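Local coordinates for immunoreactive 84kD antigen PG93 (Porphyromonas gingivalis, PDB 5M11), which serves as an essential cell-surface component of the type-IX secretion system and binds zinc and calcium ions, at residues 22-32 with 273-284; 67-78 with 112-120. All blocks are in the same frame, centred on the assembly; numbering follows the deposited sequence.

Contact 1: 22-32 with 273-284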
loop_
_atom_site.group_PDB
_atom_site.type_symbol
_atom_site.label_atom_id
_atom_site.label_comp_id
_atom_site.label_asym_id
_atom_site.label_seq_id
_atom_site.Cartn_x
_atom_site.Cartn_y
_atom_site.Cartn_z
ATOM N N THR A 22 -9.337 -13.429 1.171
ATOM C CA THR A 22 -10.753 -13.006 1.103
ATOM C C THR A 22 -11.358 -13.158 2.502
ATOM O O THR A 22 -11.622 -14.267 2.961
ATOM C CB THR A 22 -11.495 -13.763 -0.015
ATOM O OG1 THR A 22 -10.884 -13.389 -1.243
ATOM C CG2 THR A 22 -12.984 -13.443 -0.095
ATOM N N GLU A 23 -11.537 -12.017 3.183
ATOM C CA GLU A 23 -12.019 -11.946 4.552
ATOM C C GLU A 23 -13.536 -11.706 4.645
ATOM O O GLU A 23 -14.094 -11.873 5.731
ATOM C CB GLU A 23 -11.248 -10.852 5.302
ATOM C CG GLU A 23 -9.818 -11.254 5.626
ATOM C CD GLU A 23 -8.817 -10.139 5.858
ATOM O OE1 GLU A 23 -8.840 -9.145 5.097
ATOM O OE2 GLU A 23 -7.946 -10.306 6.744
ATOM N N LYS A 24 -14.198 -11.333 3.529
ATOM C CA LYS A 24 -15.639 -11.032 3.483
ATOM C C LYS A 24 -16.242 -11.378 2.119
ATOM O O LYS A 24 -15.520 -11.385 1.115
ATOM C CB LYS A 24 -15.896 -9.549 3.803
ATOM C CG LYS A 24 -16.234 -9.302 5.269
ATOM C CD LYS A 24 -15.206 -8.437 5.948
ATOM C CE LYS A 24 -15.440 -8.337 7.427
ATOM N NZ LYS A 24 -14.242 -7.762 8.097
ATOM N N ALA A 25 -17.565 -11.659 2.094
ATOM C CA ALA A 25 -18.344 -12.062 0.919
ATOM C C ALA A 25 -19.795 -11.632 1.065
ATOM O O ALA A 25 -20.373 -11.776 2.148
ATOM C CB ALA A 25 -18.271 -13.566 0.745
ATOM N N VAL A 26 -20.378 -11.074 -0.012
ATOM C CA VAL A 26 -21.759 -10.569 -0.076
ATOM C C VAL A 26 -22.400 -11.035 -1.394
ATOM O O VAL A 26 -21.796 -10.837 -2.462
ATOM C CB VAL A 26 -21.801 -9.004 0.043
ATOM C CG1 VAL A 26 -23.170 -8.426 -0.322
ATOM C CG2 VAL A 26 -21.367 -8.516 1.413
ATOM N N GLU A 27 -23.633 -11.592 -1.330
ATOM C CA GLU A 27 -24.377 -11.980 -2.533
ATOM C C GLU A 27 -25.234 -10.812 -3.047
ATOM O O GLU A 27 -25.960 -10.198 -2.270
ATOM C CB GLU A 27 -25.272 -13.212 -2.293
ATOM C CG GLU A 27 -25.802 -13.801 -3.597
ATOM C CD GLU A 27 -27.014 -14.702 -3.507
ATOM O OE1 GLU A 27 -27.156 -15.405 -2.480
ATOM O OE2 GLU A 27 -27.794 -14.748 -4.487
ATOM N N THR A 28 -25.151 -10.540 -4.367
ATOM C CA THR A 28 -25.879 -9.521 -5.154
ATOM C C THR A 28 -26.730 -10.302 -6.170
ATOM O O THR A 28 -26.275 -11.381 -6.553
ATOM C CB THR A 28 -24.824 -8.565 -5.787
ATOM O OG1 THR A 28 -24.385 -7.641 -4.788
ATOM C CG2 THR A 28 -25.301 -7.832 -7.065
ATOM N N PRO A 29 -27.925 -9.829 -6.640
ATOM C CA PRO A 29 -28.703 -10.617 -7.629
ATOM C C PRO A 29 -27.897 -11.105 -8.833
ATOM O O PRO A 29 -28.121 -12.233 -9.251
ATOM C CB PRO A 29 -29.806 -9.655 -8.074
ATOM C CG PRO A 29 -29.991 -8.751 -6.912
ATOM C CD PRO A 29 -28.632 -8.581 -6.293
ATOM N N LYS A 30 -26.926 -10.316 -9.333
ATOM C CA LYS A 30 -26.113 -10.727 -10.485
ATOM C C LYS A 30 -24.571 -10.729 -10.200
ATOM O O LYS A 30 -23.797 -11.070 -11.100
ATOM C CB LYS A 30 -26.430 -9.838 -11.723
ATOM C CG LYS A 30 -27.862 -9.960 -12.280
ATOM C CD LYS A 30 -27.985 -11.008 -13.390
ATOM C CE LYS A 30 -29.285 -11.784 -13.323
ATOM N NZ LYS A 30 -29.565 -12.514 -14.590
ATOM N N LYS A 31 -24.127 -10.380 -8.974
ATOM C CA LYS A 31 -22.691 -10.320 -8.643
ATOM C C LYS A 31 -22.380 -10.863 -7.246
ATOM O O LYS A 31 -23.292 -11.113 -6.460
ATOM C CB LYS A 31 -22.183 -8.864 -8.733
ATOM C CG LYS A 31 -21.966 -8.329 -10.152
ATOM C CD LYS A 31 -21.875 -6.792 -10.198
ATOM C CE LYS A 31 -23.172 -6.148 -10.631
ATOM N NZ LYS A 31 -22.941 -4.853 -11.328
ATOM N N VAL A 32 -21.091 -11.061 -6.943
ATOM C CA VAL A 32 -20.636 -11.522 -5.634
ATOM C C VAL A 32 -19.564 -10.548 -5.191
ATOM O O VAL A 32 -18.452 -10.561 -5.729
ATOM C CB VAL A 32 -20.149 -13.006 -5.579
ATOM C CG1 VAL A 32 -19.769 -13.411 -4.154
ATOM C CG2 VAL A 32 -21.190 -13.970 -6.139
ATOM N N GLY A 273 -22.161 -14.854 2.429
ATOM C CA GLY A 273 -23.125 -14.033 1.701
ATOM C C GLY A 273 -24.241 -14.867 1.101
ATOM O O GLY A 273 -23.967 -15.862 0.430
ATOM N N ALA A 274 -25.506 -14.498 1.374
ATOM C CA ALA A 274 -26.708 -15.208 0.913
ATOM C C ALA A 274 -27.942 -14.297 1.002
ATOM O O ALA A 274 -28.140 -13.649 2.023
ATOM C CB ALA A 274 -26.927 -16.479 1.734
ATOM N N MET A 275 -28.742 -14.230 -0.081
ATOM C CA MET A 275 -29.944 -13.392 -0.198
ATOM C C MET A 275 -31.146 -14.140 0.304
ATOM O O MET A 275 -31.152 -15.368 0.256
ATOM C CB MET A 275 -30.156 -12.916 -1.642
ATOM C CG MET A 275 -29.137 -11.884 -2.049
ATOM S SD MET A 275 -29.292 -11.199 -3.710
ATOM C CE MET A 275 -30.932 -10.437 -3.620
ATOM N N ASN A 276 -32.165 -13.404 0.792
ATOM C CA ASN A 276 -33.384 -13.934 1.409
ATOM C C ASN A 276 -33.895 -15.197 0.710
ATOM O O ASN A 276 -34.086 -16.222 1.382
ATOM C CB ASN A 276 -34.493 -12.868 1.481
ATOM C CG ASN A 276 -35.808 -13.300 2.117
ATOM O OD1 ASN A 276 -35.862 -13.973 3.158
ATOM N ND2 ASN A 276 -36.909 -12.866 1.528
ATOM N N GLU A 277 -34.042 -15.157 -0.619
ATOM C CA GLU A 277 -34.580 -16.293 -1.355
ATOM C C GLU A 277 -33.486 -17.068 -2.152
ATOM O O GLU A 277 -33.781 -17.632 -3.209
ATOM C CB GLU A 277 -35.725 -15.801 -2.263
ATOM C CG GLU A 277 -37.023 -15.585 -1.489
ATOM C CD GLU A 277 -38.205 -14.953 -2.210
ATOM O OE1 GLU A 277 -38.339 -15.140 -3.442
ATOM O OE2 GLU A 277 -39.030 -14.310 -1.520
ATOM N N SER A 278 -32.258 -17.172 -1.605
ATOM C CA SER A 278 -31.183 -17.884 -2.298
ATOM C C SER A 278 -30.984 -19.305 -1.775
ATOM O O SER A 278 -31.164 -19.550 -0.600
ATOM C CB SER A 278 -29.879 -17.108 -2.199
ATOM O OG SER A 278 -29.653 -16.370 -3.390
ATOM N N ASN A 279 -30.594 -20.239 -2.640
ATOM C CA ASN A 279 -30.372 -21.629 -2.214
ATOM C C ASN A 279 -28.888 -22.004 -2.283
ATOM O O ASN A 279 -28.537 -23.171 -2.101
ATOM C CB ASN A 279 -31.229 -22.595 -3.034
ATOM C CG ASN A 279 -32.689 -22.584 -2.643
ATOM O OD1 ASN A 279 -33.051 -22.637 -1.453
ATOM N ND2 ASN A 279 -33.562 -22.541 -3.650
ATOM N N THR A 280 -28.025 -20.987 -2.478
ATOM C CA THR A 280 -26.575 -21.108 -2.540
ATOM C C THR A 280 -25.917 -19.932 -1.794
ATOM O O THR A 280 -26.294 -18.772 -1.985
ATOM C CB THR A 280 -26.100 -21.238 -3.999
ATOM O OG1 THR A 280 -24.686 -21.414 -3.994
ATOM C CG2 THR A 280 -26.500 -20.033 -4.889
ATOM N N ALA A 281 -24.938 -20.241 -0.947
ATOM C CA ALA A 281 -24.210 -19.243 -0.159
ATOM C C ALA A 281 -22.774 -19.083 -0.632
ATOM O O ALA A 281 -22.120 -20.054 -1.000
ATOM C CB ALA A 281 -24.220 -19.632 1.301
ATOM N N TYR A 282 -22.279 -17.856 -0.606
ATOM C CA TYR A 282 -20.923 -17.566 -1.033
ATOM C C TYR A 282 -20.048 -17.390 0.219
ATOM O O TYR A 282 -20.345 -16.584 1.101
ATOM C CB TYR A 282 -20.937 -16.371 -1.990
ATOM C CG TYR A 282 -21.710 -16.694 -3.260
ATOM C CD1 TYR A 282 -21.110 -17.391 -4.312
ATOM C CD2 TYR A 282 -23.057 -16.356 -3.388
ATOM C CE1 TYR A 282 -21.820 -17.708 -5.469
ATOM C CE2 TYR A 282 -23.777 -16.674 -4.540
ATOM C CZ TYR A 282 -23.158 -17.360 -5.571
ATOM O OH TYR A 282 -23.883 -17.706 -6.683
ATOM N N ILE A 283 -19.034 -18.243 0.325
ATOM C CA ILE A 283 -18.111 -18.415 1.450
ATOM C C ILE A 283 -16.770 -17.695 1.185
ATOM O O ILE A 283 -16.284 -17.702 0.054
ATOM C CB ILE A 283 -17.887 -19.973 1.659
ATOM C CG1 ILE A 283 -19.217 -20.798 1.693
ATOM C CG2 ILE A 283 -17.014 -20.328 2.863
ATOM C CD1 ILE A 283 -20.383 -20.254 2.620
ATOM N N ALA A 284 -16.187 -17.084 2.240
ATOM C CA ALA A 284 -14.863 -16.452 2.245
ATOM C C ALA A 284 -13.949 -17.356 3.080
ATOM O O ALA A 284 -14.175 -17.544 4.284
ATOM C CB ALA A 284 -14.929 -15.036 2.811
#
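Gly273 lies against Val26, their CA atoms 4.1 Å apart, a close approach of two backbones. The next residue to matter is Met275, whose N-H donates to Glu27 OE1 over 3.1 Å. That oxygen is met from above, well out of the carboxylate plane. The thioether of Met275 crosses the pyrrolidine of Pro29 at about a right angle: SD rests 3.5 Å from Pro29 N, and the bend at chi3 turns CE onto Pro29 CG. Met275 also opens a type I turn that returns the chain at Ser278, whose OG donates to Glu27 OE2 at 2.7 Å on the syn lone pair. Glu27 spans the gap because CG stands anti to its backbone N (chi1 -167°) and the rest of the chain is extended. Further along, two side chains meet the Tyr282 ring across the contact. Val32 CG2 sits over the centre of one ring face, 3.7 Å from the centroid and 6° off the normal, a clear CH-pi contact, while Glu27 CG approaches CE2 obliquely at 3.6 Å. At the far end, Ala284 CB meets Ala25 CB at 4.2 Å and also nears the CG2 methyl of Thr22. Strands 22-27 and 280-284 run 168° apart, nearly antiparallel, and pack through side chains. They join the first four-stranded blade, 22-54, to the seventh, 271-303, so the contact closes the ring of a beta-propeller. The buried Glu27 carboxylate receives a backbone N-H, a hydroxyl proton and a salt bridge from Lys45 NZ to OE2, a set of donors that would favour its ionised form and make the closure partly electrostatic, beside the apolar surface of Tyr282.

Contact 2: 67-78 with 112-120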
loop_
_atom_site.group_PDB
_atom_site.type_symbol
_atom_site.label_atom_id
_atom_site.label_comp_id
_atom_site.label_asym_id
_atom_site.label_seq_id
_atom_site.Cartn_x
_atom_site.Cartn_y
_atom_site.Cartn_z
ATOM N N SER A 67 -15.657 -3.820 5.899
ATOM C CA SER A 67 -16.895 -4.618 5.796
ATOM C C SER A 67 -17.818 -4.081 4.690
ATOM O O SER A 67 -17.724 -2.911 4.310
ATOM C CB SER A 67 -17.656 -4.614 7.119
ATOM O OG SER A 67 -18.850 -5.362 7.012
ATOM N N ILE A 68 -18.753 -4.925 4.227
ATOM C CA ILE A 68 -19.740 -4.577 3.199
ATOM C C ILE A 68 -21.087 -5.267 3.447
ATOM O O ILE A 68 -21.147 -6.286 4.141
ATOM C CB ILE A 68 -19.221 -4.924 1.776
ATOM C CG1 ILE A 68 -18.534 -6.317 1.727
ATOM C CG2 ILE A 68 -18.333 -3.807 1.222
ATOM C CD1 ILE A 68 -18.312 -6.900 0.277
ATOM N N ALA A 69 -22.162 -4.725 2.856
ATOM C CA ALA A 69 -23.500 -5.336 2.891
ATOM C C ALA A 69 -24.379 -4.753 1.773
ATOM O O ALA A 69 -24.140 -3.623 1.339
ATOM C CB ALA A 69 -24.152 -5.173 4.249
ATOM N N TYR A 70 -25.363 -5.537 1.281
ATOM C CA TYR A 70 -26.224 -5.159 0.164
ATOM C C TYR A 70 -27.661 -4.904 0.598
ATOM O O TYR A 70 -28.221 -5.644 1.398
ATOM C CB TYR A 70 -26.177 -6.270 -0.905
ATOM C CG TYR A 70 -27.074 -6.090 -2.115
ATOM C CD1 TYR A 70 -26.728 -5.207 -3.142
ATOM C CD2 TYR A 70 -28.211 -6.873 -2.286
ATOM C CE1 TYR A 70 -27.541 -5.053 -4.268
ATOM C CE2 TYR A 70 -29.034 -6.723 -3.400
ATOM C CZ TYR A 70 -28.700 -5.806 -4.390
ATOM O OH TYR A 70 -29.506 -5.694 -5.508
ATOM N N SER A 71 -28.257 -3.858 0.055
ATOM C CA SER A 71 -29.652 -3.554 0.283
ATOM C C SER A 71 -30.442 -4.057 -0.926
ATOM O O SER A 71 -30.480 -3.394 -1.976
ATOM C CB SER A 71 -29.872 -2.065 0.516
ATOM O OG SER A 71 -31.267 -1.820 0.585
ATOM N N GLU A 72 -31.038 -5.267 -0.778
ATOM C CA GLU A 72 -31.872 -5.958 -1.774
ATOM C C GLU A 72 -32.955 -4.990 -2.288
ATOM O O GLU A 72 -33.193 -4.911 -3.496
ATOM C CB GLU A 72 -32.478 -7.227 -1.140
ATOM C CG GLU A 72 -33.417 -8.048 -2.014
ATOM C CD GLU A 72 -33.954 -9.315 -1.363
ATOM O OE1 GLU A 72 -33.198 -9.968 -0.603
ATOM O OE2 GLU A 72 -35.124 -9.677 -1.641
ATOM N N GLN A 73 -33.539 -4.204 -1.367
ATOM C CA GLN A 73 -34.576 -3.231 -1.658
ATOM C C GLN A 73 -34.015 -2.066 -2.486
ATOM O O GLN A 73 -34.609 -1.735 -3.504
ATOM C CB GLN A 73 -35.219 -2.731 -0.347
ATOM C CG GLN A 73 -36.591 -2.081 -0.513
ATOM C CD GLN A 73 -36.877 -1.118 0.625
ATOM O OE1 GLN A 73 -36.743 0.114 0.490
ATOM N NE2 GLN A 73 -37.260 -1.657 1.783
ATOM N N LEU A 74 -32.869 -1.483 -2.097
ATOM C CA LEU A 74 -32.329 -0.315 -2.809
ATOM C C LEU A 74 -31.321 -0.641 -3.934
ATOM O O LEU A 74 -30.789 0.292 -4.545
ATOM C CB LEU A 74 -31.672 0.653 -1.817
ATOM C CG LEU A 74 -32.590 1.242 -0.758
ATOM C CD1 LEU A 74 -31.812 1.627 0.438
ATOM C CD2 LEU A 74 -33.368 2.431 -1.282
ATOM N N LYS A 75 -31.070 -1.950 -4.220
ATOM C CA LYS A 75 -30.098 -2.421 -5.220
ATOM C C LYS A 75 -28.761 -1.651 -5.039
ATOM O O LYS A 75 -28.099 -1.301 -6.014
ATOM C CB LYS A 75 -30.662 -2.316 -6.649
ATOM C CG LYS A 75 -31.797 -3.297 -6.911
ATOM C CD LYS A 75 -32.495 -3.032 -8.233
ATOM C CE LYS A 75 -33.921 -3.531 -8.242
ATOM N NZ LYS A 75 -34.720 -2.929 -9.349
ATOM N N SER A 76 -28.391 -1.378 -3.761
ATOM C CA SER A 76 -27.184 -0.644 -3.389
ATOM C C SER A 76 -26.355 -1.395 -2.368
ATOM O O SER A 76 -26.895 -2.125 -1.536
ATOM C CB SER A 76 -27.533 0.733 -2.839
ATOM O OG SER A 76 -28.281 1.483 -3.778
ATOM N N LEU A 77 -25.029 -1.182 -2.428
ATOM C CA LEU A 77 -24.050 -1.799 -1.538
ATOM C C LEU A 77 -23.413 -0.735 -0.616
ATOM O O LEU A 77 -22.856 0.268 -1.089
ATOM C CB LEU A 77 -22.963 -2.542 -2.367
ATOM C CG LEU A 77 -21.829 -3.206 -1.580
ATOM C CD1 LEU A 77 -22.191 -4.613 -1.176
ATOM C CD2 LEU A 77 -20.552 -3.211 -2.360
ATOM N N VAL A 78 -23.488 -0.982 0.698
ATOM C CA VAL A 78 -22.881 -0.142 1.728
ATOM C C VAL A 78 -21.433 -0.613 1.951
ATOM O O VAL A 78 -21.226 -1.779 2.266
ATOM C CB VAL A 78 -23.711 -0.191 3.027
ATOM C CG1 VAL A 78 -22.929 0.381 4.210
ATOM C CG2 VAL A 78 -25.048 0.525 2.841
ATOM N N LEU A 112 -15.777 -2.060 13.531
ATOM C CA LEU A 112 -17.163 -2.468 13.254
ATOM C C LEU A 112 -17.339 -3.920 13.655
ATOM O O LEU A 112 -16.475 -4.753 13.392
ATOM C CB LEU A 112 -17.540 -2.249 11.782
ATOM C CG LEU A 112 -19.019 -2.252 11.457
ATOM C CD1 LEU A 112 -19.605 -0.879 11.560
ATOM C CD2 LEU A 112 -19.239 -2.773 10.055
ATOM N N ASN A 113 -18.445 -4.218 14.301
ATOM C CA ASN A 113 -18.777 -5.556 14.773
ATOM C C ASN A 113 -19.938 -6.115 13.956
ATOM O O ASN A 113 -19.956 -7.310 13.670
ATOM C CB ASN A 113 -19.111 -5.529 16.283
ATOM C CG ASN A 113 -18.084 -4.821 17.161
ATOM O OD1 ASN A 113 -16.865 -5.088 17.124
ATOM N ND2 ASN A 113 -18.560 -3.897 17.981
ATOM N N ARG A 114 -20.905 -5.255 13.562
ATOM C CA ARG A 114 -22.062 -5.691 12.769
ATOM C C ARG A 114 -22.537 -4.596 11.806
ATOM O O ARG A 114 -22.636 -3.423 12.181
ATOM C CB ARG A 114 -23.224 -6.150 13.687
ATOM C CG ARG A 114 -24.389 -6.843 12.976
ATOM C CD ARG A 114 -24.052 -8.224 12.435
ATOM N NE ARG A 114 -23.841 -9.225 13.489
ATOM C CZ ARG A 114 -23.141 -10.350 13.327
ATOM N NH1 ARG A 114 -22.571 -10.623 12.163
ATOM N NH2 ARG A 114 -23.012 -11.209 14.328
ATOM N N LEU A 115 -22.812 -4.999 10.559
ATOM C CA LEU A 115 -23.367 -4.156 9.505
ATOM C C LEU A 115 -24.623 -4.847 9.068
ATOM O O LEU A 115 -24.580 -5.761 8.252
ATOM C CB LEU A 115 -22.360 -3.954 8.358
ATOM C CG LEU A 115 -22.719 -3.145 7.095
ATOM C CD1 LEU A 115 -23.592 -1.944 7.393
ATOM C CD2 LEU A 115 -21.455 -2.704 6.377
ATOM N N LEU A 116 -25.726 -4.487 9.703
ATOM C CA LEU A 116 -27.028 -5.075 9.481
ATOM C C LEU A 116 -27.884 -4.206 8.557
ATOM O O LEU A 116 -28.223 -3.087 8.921
ATOM C CB LEU A 116 -27.705 -5.248 10.857
ATOM C CG LEU A 116 -29.070 -5.909 10.848
ATOM C CD1 LEU A 116 -28.954 -7.407 10.609
ATOM C CD2 LEU A 116 -29.789 -5.634 12.134
ATOM N N ILE A 117 -28.264 -4.720 7.382
ATOM C CA ILE A 117 -29.152 -3.970 6.464
ATOM C C ILE A 117 -30.587 -4.539 6.545
ATOM O O ILE A 117 -30.823 -5.698 6.175
ATOM C CB ILE A 117 -28.642 -3.941 5.000
ATOM C CG1 ILE A 117 -27.310 -3.167 4.905
ATOM C CG2 ILE A 117 -29.731 -3.387 4.071
ATOM C CD1 ILE A 117 -26.795 -2.901 3.550
ATOM N N VAL A 118 -31.522 -3.734 7.070
ATOM C CA VAL A 118 -32.945 -4.084 7.185
ATOM C C VAL A 118 -33.711 -3.094 6.331
ATOM O O VAL A 118 -33.747 -1.913 6.667
ATOM C CB VAL A 118 -33.452 -4.091 8.651
ATOM C CG1 VAL A 118 -34.887 -4.571 8.725
ATOM C CG2 VAL A 118 -32.553 -4.918 9.555
ATOM N N GLY A 119 -34.243 -3.555 5.212
ATOM C CA GLY A 119 -34.980 -2.705 4.278
ATOM C C GLY A 119 -34.137 -1.599 3.671
ATOM O O GLY A 119 -33.213 -1.863 2.894
ATOM N N ASN A 120 -34.438 -0.350 4.037
ATOM C CA ASN A 120 -33.702 0.791 3.490
ATOM C C ASN A 120 -32.899 1.507 4.610
ATOM O O ASN A 120 -32.490 2.666 4.460
ATOM C CB ASN A 120 -34.639 1.740 2.697
ATOM C CG ASN A 120 -35.763 2.342 3.492
ATOM O OD1 ASN A 120 -35.785 2.313 4.732
ATOM N ND2 ASN A 120 -36.731 2.916 2.790
#
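Ala69 CB fits between the side chains of Leu115 and Ile117, which both rise toward it from the facing strand. Ile117 carries its CG1 branch anti to the carbonyl carbon (chi1 -65°); this lays CD1 3.6 Å from Ala69 CB and leaves CG2 beside Ser71. Val78 and Ile117 slide past each other in opposite directions, Val78 CG2 reaching Ile117 CD1 at 3.9 Å. Leu115 meets Val78 obliquely instead, with CD1 4.0 Å from Val78 CG1, while its CG packs on Ala69 CB and its other methyl, CD2, lies near Ser67 OG. Leu112 extends this apolar row along Ser67. The one hydrogen bond between the two segments lies at the other end. There Ser71 OG donates to Gly119 O over 3.0 Å, nearly in line with the carbonyl bond (C=O...O angle 164°), and accepts from Leu74 N at 3.1 Å in an ST motif. One hydroxyl thus ties the turn after strand 67-71 to the facing loop. In the crystal, where it also touches a neighbouring molecule, Gln73 reaches over Gly119 with its extended chain, its amide plane steeply turned from that of Asn120, and its OE1 meets Asn120 CB. Leu74 CD1 also packs on Asn120 CB, at 3.6 Å. Strands 67-71 and 114-118, 5° from parallel with axes 7.2 Å apart at closest, belong to the first strands of two successive four-stranded blades, which stack through side chains. The side chain of Asn120 is about 6 Å from the zinc ion bound by Asp134 and Glu137. On the far side of 67-78, Ile68, Tyr70 and Leu77 pack on Val26 of strand 22-27; beyond 112-118, Arg114, Leu116 and Val118 rest on strand 150-155, Arg114 in a salt bridge with Asp152.

Both contacts are blade-to-blade joints of one propeller. Contact 1 closes the ring between its first and seventh blades, whereas contact 2 joins the second and third, which follow one another in the chain. The joint between first and second blades links them: Pro29 and Val26 pack on Tyr70, Val26 CG1 3.7 Å from Tyr70 CB. Contact 1 is the more buried, with nine of its seventeen touching residues enclosed against three of thirteen in contact 2. Its main tie is an acidic side chain with polar partners; contact 2 relies on aliphatic interdigitation, a single serine hydroxyl crossing at its more open, loop end.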